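Oxalate biosynthetic component 1 (Burkholderia thailandensis, PDB 5IKY) produces oxalate in quorum sensing-dependent oxalogenesis, working as a serine hydrolase of the alpha/beta hydrolase class with an additional lyase activity. Local coordinates at residues W780-S785 with N799-L804; H806-Q811 with W1081-I1086; L970-G975 with A1087-A1092; A978-D983 with V1050-G1055. All blocks are in the same frame, centred on the assembly; numbering follows the deposited sequence.

Contact 1 (W780-S785 with N799-L804); sequences WVVLPS and NGMAQL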
# COMPACT_ATOMS: atom_id res chain seq x y z
N TRP A 780 25.50 -16.09 25.10
CA TRP A 780 25.22 -15.52 23.79
C TRP A 780 26.28 -14.53 23.32
O TRP A 780 26.70 -13.65 24.07
CB TRP A 780 23.86 -14.82 23.80
CG TRP A 780 22.69 -15.74 23.91
CD1 TRP A 780 22.17 -16.26 25.06
CD2 TRP A 780 21.89 -16.24 22.84
NE1 TRP A 780 21.10 -17.06 24.76
CE2 TRP A 780 20.90 -17.06 23.41
CE3 TRP A 780 21.91 -16.07 21.45
CZ2 TRP A 780 19.94 -17.72 22.64
CZ3 TRP A 780 20.95 -16.72 20.69
CH2 TRP A 780 19.98 -17.53 21.28
N VAL A 781 26.70 -14.68 22.07
CA VAL A 781 27.58 -13.71 21.43
C VAL A 781 26.77 -12.74 20.59
O VAL A 781 25.93 -13.15 19.80
CB VAL A 781 28.65 -14.40 20.55
CG1 VAL A 781 29.46 -13.37 19.79
CG2 VAL A 781 29.55 -15.28 21.41
N VAL A 782 27.01 -11.44 20.76
CA VAL A 782 26.31 -10.44 19.98
C VAL A 782 27.23 -9.83 18.93
O VAL A 782 28.20 -9.15 19.26
CB VAL A 782 25.73 -9.32 20.86
CG1 VAL A 782 25.05 -8.26 20.00
CG2 VAL A 782 24.76 -9.89 21.88
N LEU A 783 26.92 -10.09 17.66
CA LEU A 783 27.70 -9.57 16.55
C LEU A 783 27.45 -8.07 16.37
O LEU A 783 26.39 -7.57 16.75
CB LEU A 783 27.36 -10.32 15.26
CG LEU A 783 27.71 -11.80 15.25
CD1 LEU A 783 27.21 -12.46 13.97
CD2 LEU A 783 29.21 -12.00 15.41
N PRO A 784 28.43 -7.35 15.82
CA PRO A 784 28.27 -5.90 15.63
C PRO A 784 27.36 -5.55 14.46
O PRO A 784 27.29 -6.29 13.48
CB PRO A 784 29.70 -5.42 15.36
CG PRO A 784 30.36 -6.60 14.72
CD PRO A 784 29.77 -7.81 15.40
N SER A 785 26.65 -4.43 14.58
CA SER A 785 25.88 -3.90 13.47
C SER A 785 26.72 -2.85 12.74
O SER A 785 27.93 -2.77 12.94
CB SER A 785 24.56 -3.30 13.95
OG SER A 785 24.78 -2.28 14.91
N ASN A 799 27.15 -0.95 23.35
CA ASN A 799 26.71 -1.31 24.69
C ASN A 799 25.19 -1.38 24.79
O ASN A 799 24.64 -2.34 25.32
CB ASN A 799 27.25 -0.31 25.72
CG ASN A 799 28.76 -0.41 25.89
OD1 ASN A 799 29.36 -1.44 25.61
ND2 ASN A 799 29.37 0.68 26.35
N GLY A 800 24.53 -0.34 24.29
CA GLY A 800 23.08 -0.25 24.34
C GLY A 800 22.40 -1.41 23.63
O GLY A 800 21.37 -1.91 24.10
N MET A 801 22.96 -1.83 22.51
CA MET A 801 22.42 -2.96 21.76
C MET A 801 22.60 -4.25 22.56
O MET A 801 21.73 -5.12 22.56
CB MET A 801 23.10 -3.09 20.40
CG MET A 801 22.14 -3.08 19.23
SD MET A 801 22.90 -3.69 17.71
CE MET A 801 23.24 -5.39 18.16
N ALA A 802 23.74 -4.37 23.23
CA ALA A 802 24.04 -5.54 24.04
C ALA A 802 23.11 -5.62 25.25
O ALA A 802 22.64 -6.70 25.62
CB ALA A 802 25.48 -5.52 24.49
N GLN A 803 22.86 -4.47 25.86
CA GLN A 803 21.98 -4.40 27.03
C GLN A 803 20.55 -4.76 26.65
O GLN A 803 19.85 -5.44 27.39
CB GLN A 803 22.03 -3.01 27.66
CG GLN A 803 21.17 -2.88 28.91
CD GLN A 803 21.24 -1.50 29.52
OE1 GLN A 803 22.32 -1.02 29.90
NE2 GLN A 803 20.09 -0.84 29.63
N LEU A 804 20.12 -4.29 25.48
CA LEU A 804 18.79 -4.61 24.97
C LEU A 804 18.62 -6.11 24.78
O LEU A 804 17.59 -6.68 25.13
CB LEU A 804 18.53 -3.87 23.65
CG LEU A 804 17.99 -2.44 23.76
CD1 LEU A 804 18.11 -1.71 22.42
CD2 LEU A 804 16.55 -2.46 24.24
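Val782 and Met801 make an apolar helix-on-sheet contact inside a beta-alpha-beta crossover of the alpha/beta hydrolase fold. Strand 780-782 enters the crossover, helix 792-813 lies across the sheet, and strand 832-836 returns parallel to the first and directly beside it. The contact is buried and no hydrogen bond passes between the two segments; one bent side chain, that of Met801, makes every contact within 4.5 Å. The thioether of Met801 bends at its last torsion (chi3 65°), which turns the methyl group back against the chain. Met801 CE then lies 3.9 Å from Val782 CG1. The carbonyl oxygen Leu783 O is 4.1 Å from Met801 CE. The two side chains meet obliquely, and the branch of Val782 that does the touching is the one set opposite the backbone N (chi1 178°). One bond earlier along the methionine, Met801 SD lies beside the Ser785 hydroxyl, 3.7 Å from OG; Ser785 CB is close behind at 4.1 Å. The methyl thus spans the end of the strand and the first loop residue, while the sulphur meets Ser785 farther into the loop. Leu783 directs its side chain away from the helix, so its backbone is what Met801 meets. Ala802 lies nearest to Val782 in backbone terms, their CA atoms 6.8 Å apart, and packs on Ala834 of strand 832-836. Around this pair, Val782 also rests on Phe805 one helical turn along, Met801 and Ser785 both reach His934 of strand 929-935, and Ile1071 of helix 1071-1076 adjoins Met801.

Contact 2 (H806-Q811 with W1081-I1086); sequences HGFVAQ and WLRQWI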
# COMPACT_ATOMS: atom_id res chain seq x y z
N HIS A 806 20.32 -8.49 26.25
CA HIS A 806 20.46 -9.21 27.52
C HIS A 806 19.26 -9.02 28.42
O HIS A 806 18.95 -9.88 29.24
CB HIS A 806 21.73 -8.75 28.24
CG HIS A 806 21.78 -9.14 29.69
ND1 HIS A 806 22.25 -10.37 30.10
CD2 HIS A 806 21.50 -8.44 30.81
CE1 HIS A 806 22.20 -10.43 31.42
NE2 HIS A 806 21.74 -9.28 31.88
N GLY A 807 18.58 -7.89 28.26
CA GLY A 807 17.35 -7.66 28.98
C GLY A 807 16.24 -8.47 28.33
O GLY A 807 15.26 -8.86 28.97
N PHE A 808 16.42 -8.74 27.05
CA PHE A 808 15.47 -9.52 26.27
C PHE A 808 15.49 -11.00 26.65
O PHE A 808 14.44 -11.60 26.89
CB PHE A 808 15.76 -9.34 24.78
CG PHE A 808 14.93 -10.20 23.88
CD1 PHE A 808 13.58 -9.94 23.71
CD2 PHE A 808 15.49 -11.26 23.20
CE1 PHE A 808 12.81 -10.73 22.88
CE2 PHE A 808 14.73 -12.05 22.37
CZ PHE A 808 13.39 -11.79 22.21
N VAL A 809 16.68 -11.58 26.70
CA VAL A 809 16.82 -13.00 27.01
C VAL A 809 16.61 -13.26 28.51
O VAL A 809 16.14 -14.32 28.91
CB VAL A 809 18.20 -13.54 26.56
CG1 VAL A 809 19.33 -12.73 27.16
CG2 VAL A 809 18.35 -15.02 26.90
N ALA A 810 16.94 -12.27 29.35
CA ALA A 810 16.73 -12.40 30.79
C ALA A 810 15.25 -12.39 31.13
O ALA A 810 14.82 -13.01 32.10
CB ALA A 810 17.46 -11.30 31.54
N GLN A 811 14.46 -11.67 30.33
CA GLN A 811 13.02 -11.64 30.52
C GLN A 811 12.42 -12.99 30.14
O GLN A 811 11.43 -13.43 30.73
CB GLN A 811 12.38 -10.52 29.68
N TRP A 1081 5.33 -16.85 20.96
CA TRP A 1081 5.75 -18.13 20.39
C TRP A 1081 7.19 -18.08 19.90
O TRP A 1081 7.89 -19.10 19.89
CB TRP A 1081 4.82 -18.56 19.26
CG TRP A 1081 4.72 -17.58 18.12
CD1 TRP A 1081 3.85 -16.53 18.01
CD2 TRP A 1081 5.52 -17.56 16.93
NE1 TRP A 1081 4.06 -15.87 16.82
CE2 TRP A 1081 5.08 -16.48 16.15
CE3 TRP A 1081 6.57 -18.36 16.45
CZ2 TRP A 1081 5.65 -16.17 14.91
CZ3 TRP A 1081 7.13 -18.05 15.23
CH2 TRP A 1081 6.67 -16.97 14.47
N LEU A 1082 7.64 -16.89 19.49
CA LEU A 1082 9.01 -16.72 19.03
C LEU A 1082 10.00 -16.81 20.19
O LEU A 1082 11.09 -17.36 20.05
CB LEU A 1082 9.17 -15.38 18.31
CG LEU A 1082 10.58 -15.02 17.82
CD1 LEU A 1082 11.13 -16.12 16.92
CD2 LEU A 1082 10.58 -13.68 17.10
N ARG A 1083 9.60 -16.27 21.34
CA ARG A 1083 10.45 -16.28 22.52
C ARG A 1083 10.67 -17.70 23.03
O ARG A 1083 11.70 -18.00 23.64
CB ARG A 1083 9.85 -15.41 23.63
CG ARG A 1083 9.39 -14.06 23.12
CD ARG A 1083 9.06 -13.09 24.25
NE ARG A 1083 8.54 -11.84 23.72
CZ ARG A 1083 8.42 -10.72 24.42
NH1 ARG A 1083 8.79 -10.69 25.70
NH2 ARG A 1083 7.93 -9.62 23.85
N GLN A 1084 9.71 -18.58 22.76
CA GLN A 1084 9.82 -19.98 23.12
C GLN A 1084 10.97 -20.65 22.36
O GLN A 1084 11.67 -21.50 22.90
CB GLN A 1084 8.51 -20.72 22.84
CG GLN A 1084 8.63 -22.24 22.87
CD GLN A 1084 7.45 -22.91 23.55
OE1 GLN A 1084 6.90 -22.39 24.52
NE2 GLN A 1084 7.05 -24.07 23.04
N TRP A 1085 11.17 -20.23 21.11
CA TRP A 1085 12.26 -20.76 20.30
C TRP A 1085 13.61 -20.38 20.89
O TRP A 1085 14.51 -21.21 21.00
CB TRP A 1085 12.16 -20.25 18.85
CG TRP A 1085 10.91 -20.67 18.12
CD1 TRP A 1085 9.76 -21.16 18.67
CD2 TRP A 1085 10.70 -20.64 16.71
NE1 TRP A 1085 8.85 -21.43 17.68
CE2 TRP A 1085 9.40 -21.12 16.47
CE3 TRP A 1085 11.49 -20.25 15.62
CZ2 TRP A 1085 8.87 -21.22 15.18
CZ3 TRP A 1085 10.96 -20.36 14.34
CH2 TRP A 1085 9.66 -20.84 14.14
N ILE A 1086 13.73 -19.12 21.28
CA ILE A 1086 14.94 -18.61 21.90
C ILE A 1086 15.14 -19.23 23.28
O ILE A 1086 16.27 -19.49 23.70
CB ILE A 1086 14.91 -17.07 21.99
CG1 ILE A 1086 14.90 -16.46 20.59
CG2 ILE A 1086 16.09 -16.54 22.79
CD1 ILE A 1086 14.85 -14.96 20.56
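Phe808 reaches from helix 792-813 to Ile1086 and Arg1083 of helix 1080-1090, its CG anti to the backbone N (chi1 174°). This is helix-helix packing within the alpha/beta hydrolase fold, between two helices that cover the same face of the central sheet. Ile1086 approaches the ring at its edge, close to the ring plane: CD1 is 3.4 Å from Phe808 CE2 and 3.9 Å from Phe808 CZ, and the side chains cross at about a right angle. Phe808 CE1 sits over one face of the Arg1083 guanidinium, a looser approach of 4.5 Å to NE. The ring thus has a methyl at one edge and, more loosely, a guanidinium near CE1, a worked case of an aromatic side chain bridging two helices. In the next shell, Arg1083 NH2 is hydrogen-bonded to the carbonyl oxygen of Ser1078, which helps fix the guanidinium beside the ring, while Ile812 touches both Arg1083 and Ile1086. Trp780 of the sheet lies beneath, against Val809 and Ile1086. Within helix 1080-1090 itself, Trp1081, one turn before Trp1085, sets its edge over a face of that ring, with CZ3 3.6 Å above the plane and offset toward the rim.

Contact 3 (L970-G975 with A1087-A1092); sequences LLVSFG and ARFHDA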
# COMPACT_ATOMS: atom_id res chain seq x y z
N LEU A 970 24.81 -21.40 15.94
CA LEU A 970 23.44 -20.99 15.68
C LEU A 970 23.34 -19.48 15.48
O LEU A 970 24.11 -18.72 16.07
CB LEU A 970 22.53 -21.44 16.82
CG LEU A 970 21.04 -21.12 16.70
CD1 LEU A 970 20.31 -22.19 15.90
CD2 LEU A 970 20.44 -20.96 18.08
N LEU A 971 22.38 -19.05 14.66
CA LEU A 971 22.23 -17.63 14.36
C LEU A 971 20.78 -17.16 14.42
O LEU A 971 19.89 -17.73 13.79
CB LEU A 971 22.79 -17.33 12.97
CG LEU A 971 23.97 -16.35 12.91
CD1 LEU A 971 24.45 -16.24 11.48
CD2 LEU A 971 23.55 -14.99 13.45
N VAL A 972 20.54 -16.10 15.19
CA VAL A 972 19.24 -15.45 15.22
C VAL A 972 19.40 -14.00 14.78
O VAL A 972 20.03 -13.19 15.47
CB VAL A 972 18.60 -15.50 16.62
CG1 VAL A 972 17.26 -14.77 16.60
CG2 VAL A 972 18.43 -16.94 17.08
N SER A 973 18.83 -13.67 13.63
CA SER A 973 19.00 -12.34 13.04
C SER A 973 17.71 -11.53 13.06
O SER A 973 16.69 -11.96 12.53
CB SER A 973 19.53 -12.47 11.61
OG SER A 973 19.77 -11.19 11.03
N PHE A 974 17.77 -10.35 13.67
CA PHE A 974 16.65 -9.42 13.65
C PHE A 974 16.95 -8.28 12.69
O PHE A 974 17.89 -7.50 12.89
CB PHE A 974 16.37 -8.87 15.05
CG PHE A 974 15.85 -9.90 16.01
CD1 PHE A 974 16.71 -10.61 16.83
CD2 PHE A 974 14.49 -10.15 16.10
CE1 PHE A 974 16.23 -11.56 17.71
CE2 PHE A 974 14.00 -11.10 16.98
CZ PHE A 974 14.87 -11.80 17.79
N GLY A 975 16.15 -8.18 11.63
CA GLY A 975 16.36 -7.19 10.60
C GLY A 975 17.61 -7.49 9.80
O GLY A 975 18.61 -6.78 9.89
N ALA A 1087 14.03 -19.48 23.97
CA ALA A 1087 14.07 -20.16 25.26
C ALA A 1087 14.64 -21.57 25.11
O ALA A 1087 15.48 -21.99 25.91
CB ALA A 1087 12.67 -20.22 25.87
N ARG A 1088 14.19 -22.28 24.08
CA ARG A 1088 14.69 -23.62 23.81
C ARG A 1088 16.16 -23.58 23.40
O ARG A 1088 16.94 -24.46 23.78
CB ARG A 1088 13.85 -24.29 22.71
N PHE A 1089 16.52 -22.56 22.64
CA PHE A 1089 17.91 -22.34 22.25
C PHE A 1089 18.80 -22.12 23.47
O PHE A 1089 19.85 -22.75 23.61
CB PHE A 1089 18.02 -21.14 21.31
CG PHE A 1089 17.60 -21.42 19.90
CD1 PHE A 1089 17.72 -22.69 19.37
CD2 PHE A 1089 17.09 -20.41 19.10
CE1 PHE A 1089 17.33 -22.95 18.06
CE2 PHE A 1089 16.70 -20.66 17.80
CZ PHE A 1089 16.82 -21.94 17.28
N HIS A 1090 18.36 -21.23 24.35
CA HIS A 1090 19.11 -20.89 25.55
C HIS A 1090 19.23 -22.09 26.48
O HIS A 1090 20.33 -22.53 26.81
CB HIS A 1090 18.43 -19.73 26.28
CG HIS A 1090 19.25 -19.16 27.40
ND1 HIS A 1090 18.69 -18.40 28.41
CD2 HIS A 1090 20.57 -19.24 27.67
CE1 HIS A 1090 19.64 -18.04 29.26
NE2 HIS A 1090 20.79 -18.53 28.83
N ASP A 1091 18.08 -22.63 26.90
CA ASP A 1091 18.05 -23.79 27.79
C ASP A 1091 18.19 -25.09 27.00
O ASP A 1091 17.24 -25.86 26.88
CB ASP A 1091 16.76 -23.81 28.60
CG ASP A 1091 16.61 -22.58 29.49
OD1 ASP A 1091 17.26 -21.56 29.20
OD2 ASP A 1091 15.84 -22.65 30.47
N ALA A 1092 19.39 -25.33 26.47
CA ALA A 1092 19.64 -26.53 25.69
C ALA A 1092 20.97 -27.17 26.08
O ALA A 1092 21.94 -26.47 26.37
CB ALA A 1092 19.63 -26.20 24.20
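Leu970 places one of its methyl groups almost squarely on the face of the Phe1089 ring. CD2 lies 3.4 Å from the ring centroid and 10° off the ring normal, a CH-pi contact in which the methyl is centred on the ring and does not lean to its rim. The second methyl, CD1, drops toward the far end of the same ring and comes within 3.8 Å of both Phe1089 CE1 and CZ, so the isopropyl fork covers the ring from its middle outward. Leucine and phenylalanine cross at about a right angle. Val972 completes the contact from an oblique direction, its CG2 at 4.2 Å from Phe1089 CE2. Leu970 and Val972 are two positions apart in an extended strand and therefore share a face, which is how a strand offers alternate residues to a single aromatic group. The strand belongs to the central mixed sheet of the alpha/beta hydrolase fold, and Phe1089 comes from the last turn of helix 1080-1090, which packs on this face of the sheet. The intervening Leu971 turns the other way, to Ile938 and Ala941 of helix 937-955, so the strand is sandwiched between helices. Phe1089 leaves its helix with CG set opposite its own carbonyl carbon (chi1 -77°), which carries the ring toward the strand, where it also reaches Val990 of strand 988-992. The next residue, His1090, meets the ring of Trp780 with the planes at about 60°. Asp1091 N still bonds to Ala1087 O at 2.9 Å, but Asp1091 itself leaves helical geometry as the centre of an inverse gamma turn.

Contact 4 (A978-D983 with V1050-G1055); sequences ADIHLD and VARLTG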
# COMPACT_ATOMS: atom_id res chain seq x y z
N ALA A 978 21.20 -7.96 4.79
CA ALA A 978 21.98 -8.58 3.72
C ALA A 978 21.37 -9.92 3.35
O ALA A 978 20.70 -10.55 4.18
CB ALA A 978 23.43 -8.74 4.14
N ASP A 979 21.59 -10.36 2.12
CA ASP A 979 21.05 -11.63 1.65
C ASP A 979 21.67 -12.80 2.39
O ASP A 979 22.87 -12.80 2.69
CB ASP A 979 21.28 -11.79 0.15
CG ASP A 979 20.33 -10.95 -0.68
OD1 ASP A 979 19.25 -10.59 -0.17
OD2 ASP A 979 20.66 -10.66 -1.85
N ILE A 980 20.85 -13.80 2.69
CA ILE A 980 21.35 -15.05 3.25
C ILE A 980 21.57 -16.05 2.12
O ILE A 980 20.61 -16.55 1.53
CB ILE A 980 20.37 -15.65 4.28
CG1 ILE A 980 20.15 -14.67 5.43
CG2 ILE A 980 20.91 -16.97 4.80
CD1 ILE A 980 19.18 -15.17 6.48
N HIS A 981 22.83 -16.32 1.82
CA HIS A 981 23.17 -17.26 0.76
C HIS A 981 22.83 -18.67 1.21
O HIS A 981 23.61 -19.32 1.91
CB HIS A 981 24.64 -17.14 0.39
CG HIS A 981 25.05 -15.75 0.02
ND1 HIS A 981 25.13 -15.31 -1.28
CD2 HIS A 981 25.40 -14.69 0.79
CE1 HIS A 981 25.51 -14.05 -1.30
NE2 HIS A 981 25.68 -13.65 -0.05
N LEU A 982 21.65 -19.14 0.79
CA LEU A 982 21.10 -20.40 1.26
C LEU A 982 21.95 -21.61 0.87
O LEU A 982 22.00 -22.60 1.60
CB LEU A 982 19.67 -20.56 0.72
CG LEU A 982 18.89 -21.81 1.12
CD1 LEU A 982 18.90 -21.98 2.63
CD2 LEU A 982 17.47 -21.73 0.59
N ASP A 983 22.62 -21.52 -0.27
CA ASP A 983 23.36 -22.66 -0.81
C ASP A 983 24.84 -22.68 -0.40
O ASP A 983 25.61 -23.50 -0.90
CB ASP A 983 23.26 -22.69 -2.33
CG ASP A 983 21.86 -23.01 -2.82
OD1 ASP A 983 21.12 -23.69 -2.08
OD2 ASP A 983 21.50 -22.58 -3.94
N VAL A 1050 17.37 -22.16 7.05
CA VAL A 1050 16.93 -20.79 7.27
C VAL A 1050 15.45 -20.70 7.62
O VAL A 1050 14.59 -21.13 6.84
CB VAL A 1050 17.21 -19.90 6.04
CG1 VAL A 1050 16.66 -18.50 6.26
CG2 VAL A 1050 18.70 -19.86 5.74
N ALA A 1051 15.16 -20.15 8.79
CA ALA A 1051 13.78 -19.93 9.22
C ALA A 1051 13.35 -18.51 8.90
O ALA A 1051 13.63 -17.58 9.66
CB ALA A 1051 13.64 -20.20 10.71
N ARG A 1052 12.67 -18.34 7.78
CA ARG A 1052 12.25 -17.02 7.32
C ARG A 1052 10.85 -16.66 7.81
O ARG A 1052 9.87 -17.31 7.43
CB ARG A 1052 12.30 -16.95 5.79
CG ARG A 1052 12.28 -15.54 5.22
CD ARG A 1052 13.69 -15.07 4.88
NE ARG A 1052 14.32 -15.93 3.89
CZ ARG A 1052 15.53 -15.73 3.37
NH1 ARG A 1052 16.24 -14.68 3.76
NH2 ARG A 1052 16.02 -16.56 2.47
N LEU A 1053 10.75 -15.64 8.65
CA LEU A 1053 9.45 -15.16 9.10
C LEU A 1053 8.86 -14.19 8.08
O LEU A 1053 9.53 -13.27 7.62
CB LEU A 1053 9.55 -14.47 10.47
CG LEU A 1053 10.09 -15.24 11.68
CD1 LEU A 1053 9.54 -14.63 12.96
CD2 LEU A 1053 9.77 -16.72 11.60
N THR A 1054 7.59 -14.41 7.73
CA THR A 1054 6.91 -13.55 6.77
C THR A 1054 5.74 -12.82 7.42
O THR A 1054 5.14 -13.32 8.37
CB THR A 1054 6.39 -14.34 5.55
OG1 THR A 1054 5.42 -15.30 5.98
CG2 THR A 1054 7.54 -15.06 4.86
N GLY A 1055 5.43 -11.63 6.90
CA GLY A 1055 4.32 -10.85 7.41
C GLY A 1055 4.70 -9.98 8.59
O GLY A 1055 3.86 -9.28 9.15
O HOH W 1 18.34 -14.26 1.48
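The guanidinium of Arg1052 has Val1050 CG1 over the centre of one face, 4.1 Å above its plane, while Ile980 CD1 comes up obliquely to within 4.0 Å of Arg1052 NH1. Two bends in the arginine chain (chi2 98°, chi3 60°) fold it back over its own strand and bring the group above Val1050. A water joins the segments as well: it accepts a hydrogen bond from Ile980 N at 2.8 Å and another from Arg1052 NH1 at 3.1 Å. Further bonds, from NH1 to Tyr1009 OH and from NH2 to Gln1042 OE1, help hold this buried charge, with Asp991 as a long, weak ion-pair partner. Beside the polar group lies an apolar patch. Val1050 CG2 is shared by Ile980 CG2 and Leu982 CD1, each 3.8 Å away and each side chain crossing the valine obliquely. It is an example of a loop packing by alternate residues onto alternate residues of a strand. That loop links strands 969-976 and 988-992 of the alpha/beta hydrolase sheet; Ile980 is covered by Ile938 and Gln942 of helix 937-955, and strand 1049-1054 runs between 988-992 on one side and antiparallel 1038-1043 on the other.

How the contacts relate
Followed from the N terminus, the hydrolase region closes its shortest loop first: contact 1 spans 13 residues and is complete before any other contact opens. Helix 792-813 continues directly into contact 2, whose second half arrives only at 1081-1086. Meanwhile 970-975 opens contact 3 and 978-983 opens contact 4. The latter closes at 1050-1055, nested within both longer loops. Contacts 2 and 3 then close in succession on helix 1080-1090, so their segments cross along the chain. Trp780 links contact 1 to contacts 2 and 3, touching Ile1086 and Phe1089, while Trp1081 meets Leu1053 beside contact 4. Together they tie two helices to each other and, with a loop, to one sheet.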